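Thiamine-monophosphate kinase (Aquifex aeolicus, PDB 1VQV) probably catalyses the ATP-dependent phosphorylation of thiamine monophosphate to thiamine diphosphate, the active form of vitamin B1, and works as a homodimer. Local coordinates at residues B[57-62]-B[99-104]. Sequence-based numbering, arbitrary orientation. Where two conformers were deposited one is given.
Sequences PEAVGW and RFYIGV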
loop_
_atom_site.group_PDB
_atom_site.type_symbol
_atom_site.label_atom_id
_atom_site.label_comp_id
_atom_site.label_asym_id
_atom_site.label_seq_id
_atom_site.Cartn_x
_atom_site.Cartn_y
_atom_site.Cartn_z
ATOM N N PRO B 57 -12.712 16.611 4.543
ATOM C CA PRO B 57 -12.335 15.198 4.373
ATOM C C PRO B 57 -12.621 14.638 2.968
ATOM O O PRO B 57 -11.847 13.856 2.426
ATOM C CB PRO B 57 -13.160 14.493 5.455
ATOM C CG PRO B 57 -13.319 15.567 6.515
ATOM C CD PRO B 57 -13.578 16.802 5.722
ATOM N N GLU B 58 -13.746 15.052 2.401
ATOM C CA GLU B 58 -14.184 14.619 1.076
ATOM C C GLU B 58 -13.177 14.881 -0.044
ATOM O O GLU B 58 -13.019 14.071 -0.955
ATOM C CB GLU B 58 -15.518 15.289 0.751
ATOM C CG GLU B 58 -16.671 14.841 1.631
ATOM C CD GLU B 58 -17.148 15.931 2.579
ATOM O OE1 GLU B 58 -16.292 16.576 3.239
ATOM O OE2 GLU B 58 -18.387 16.128 2.658
ATOM N N ALA B 59 -12.506 16.021 0.029
ATOM C CA ALA B 59 -11.521 16.381 -0.966
ATOM C C ALA B 59 -10.262 15.534 -0.750
ATOM O O ALA B 59 -9.603 15.157 -1.718
ATOM C CB ALA B 59 -11.199 17.872 -0.871
ATOM N N VAL B 60 -9.936 15.237 0.510
ATOM C CA VAL B 60 -8.762 14.420 0.835
ATOM C C VAL B 60 -9.009 13.000 0.328
ATOM O O VAL B 60 -8.099 12.340 -0.169
ATOM C CB VAL B 60 -8.470 14.382 2.382
ATOM C CG1 VAL B 60 -7.302 13.447 2.679
ATOM C CG2 VAL B 60 -8.130 15.777 2.892
ATOM N N GLY B 61 -10.254 12.544 0.450
ATOM C CA GLY B 61 -10.629 11.225 -0.026
ATOM C C GLY B 61 -10.535 11.146 -1.534
ATOM O O GLY B 61 -10.140 10.130 -2.079
ATOM N N TRP B 62 -10.910 12.225 -2.213
ATOM C CA TRP B 62 -10.842 12.273 -3.664
ATOM C C TRP B 62 -9.366 12.292 -4.072
ATOM O O TRP B 62 -8.933 11.516 -4.905
ATOM C CB TRP B 62 -11.588 13.516 -4.185
ATOM C CG TRP B 62 -11.432 13.779 -5.672
ATOM C CD1 TRP B 62 -10.356 14.359 -6.295
ATOM C CD2 TRP B 62 -12.346 13.415 -6.713
ATOM N NE1 TRP B 62 -10.541 14.369 -7.650
ATOM C CE2 TRP B 62 -11.751 13.796 -7.940
ATOM C CE3 TRP B 62 -13.606 12.801 -6.732
ATOM C CZ2 TRP B 62 -12.371 13.582 -9.176
ATOM C CZ3 TRP B 62 -14.222 12.588 -7.958
ATOM C CH2 TRP B 62 -13.598 12.979 -9.170
ATOM N N ARG B 99 -16.882 10.942 5.440
ATOM C CA ARG B 99 -16.759 11.926 4.382
ATOM C C ARG B 99 -15.549 11.635 3.522
ATOM O O ARG B 99 -15.538 11.934 2.329
ATOM C CB ARG B 99 -16.692 13.328 4.975
ATOM C CG ARG B 99 -18.054 13.807 5.442
ATOM C CD ARG B 99 -17.993 15.103 6.228
ATOM N NE ARG B 99 -19.323 15.467 6.716
ATOM C CZ ARG B 99 -20.092 16.419 6.190
ATOM N NH1 ARG B 99 -19.661 17.124 5.153
ATOM N NH2 ARG B 99 -21.297 16.659 6.696
ATOM N N PHE B 100 -14.538 11.029 4.128
ATOM C CA PHE B 100 -13.329 10.672 3.410
ATOM C C PHE B 100 -13.681 9.632 2.349
ATOM O O PHE B 100 -13.297 9.759 1.181
ATOM C CB PHE B 100 -12.290 10.082 4.370
ATOM C CG PHE B 100 -11.150 9.405 3.672
ATOM C CD1 PHE B 100 -10.079 10.141 3.193
ATOM C CD2 PHE B 100 -11.193 8.043 3.418
ATOM C CE1 PHE B 100 -9.066 9.533 2.462
ATOM C CE2 PHE B 100 -10.190 7.427 2.689
ATOM C CZ PHE B 100 -9.125 8.173 2.208
ATOM N N TYR B 101 -14.411 8.604 2.760
ATOM C CA TYR B 101 -14.797 7.541 1.843
ATOM C C TYR B 101 -15.841 7.928 0.795
ATOM O O TYR B 101 -15.995 7.239 -0.216
ATOM C CB TYR B 101 -15.241 6.316 2.641
ATOM C CG TYR B 101 -14.060 5.516 3.141
ATOM C CD1 TYR B 101 -13.239 4.844 2.242
ATOM C CD2 TYR B 101 -13.741 5.471 4.496
ATOM C CE1 TYR B 101 -12.130 4.146 2.674
ATOM C CE2 TYR B 101 -12.631 4.778 4.949
ATOM C CZ TYR B 101 -11.824 4.109 4.036
ATOM O OH TYR B 101 -10.731 3.380 4.485
ATOM N N ILE B 102 -16.535 9.039 1.047
ATOM C CA ILE B 102 -17.531 9.594 0.140
ATOM C C ILE B 102 -16.725 10.111 -1.039
ATOM O O ILE B 102 -17.015 9.804 -2.194
ATOM C CB ILE B 102 -18.294 10.794 0.791
ATOM C CG1 ILE B 102 -19.274 10.284 1.852
ATOM C CG2 ILE B 102 -19.020 11.613 -0.282
ATOM C CD1 ILE B 102 -20.052 11.389 2.572
ATOM N N GLY B 103 -15.696 10.890 -0.721
ATOM C CA GLY B 103 -14.830 11.437 -1.743
ATOM C C GLY B 103 -14.124 10.345 -2.528
ATOM O O GLY B 103 -13.878 10.495 -3.721
ATOM N N VAL B 104 -13.794 9.245 -1.856
ATOM C CA VAL B 104 -13.122 8.121 -2.492
ATOM C C VAL B 104 -14.087 7.461 -3.465
ATOM O O VAL B 104 -13.718 7.143 -4.589
ATOM C CB VAL B 104 -12.644 7.073 -1.428
ATOM C CG1 VAL B 104 -12.398 5.716 -2.071
ATOM C CG2 VAL B 104 -11.363 7.546 -0.765
#
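Phe-100 O accepts the backbone hydrogen bond of Val-104 N, at 3.1 Å, and, from the facing helix, a CA-H...O contact from Gly-61 CA, nearly straight at 159°. Glu-58 O likewise accepts the backbone hydrogen bond of Trp-62 N within its own helix and a CA-H...O contact from Gly-103 CA across at 3.3 Å. With no side chain at Gly-61 and Gly-103, each CA sits directly against a carbonyl oxygen of the other helix, and the axes close to 6.3 Å at a crossing angle of -43°. This close packing through two glycines joins helices 57-73 and 94-111 against the sheet of the PurM-like N-terminal domain. The Phe-100 ring reaches back toward Gly-61 because chi1 (167°) sets CG anti to the backbone N; CE1 lies 3.4 Å from Gly-61 CA, while Leu-86 and Ile-128 of the sheet also pack on the ring. A serine here would probably open a gap between Gly-61 and these strands. At the exposed end, in one of two modelled Glu-58 conformers and so tentatively, the Glu-58 chain, bent at chi2, crosses Arg-99 at a slant with CD against CB and CG, and OE2 pairs with Arg-99 NH1 at 3.0 Å in a salt bridge whose hydrogen bond is weak and bent, carboxylate and guanidinium planes almost perpendicular.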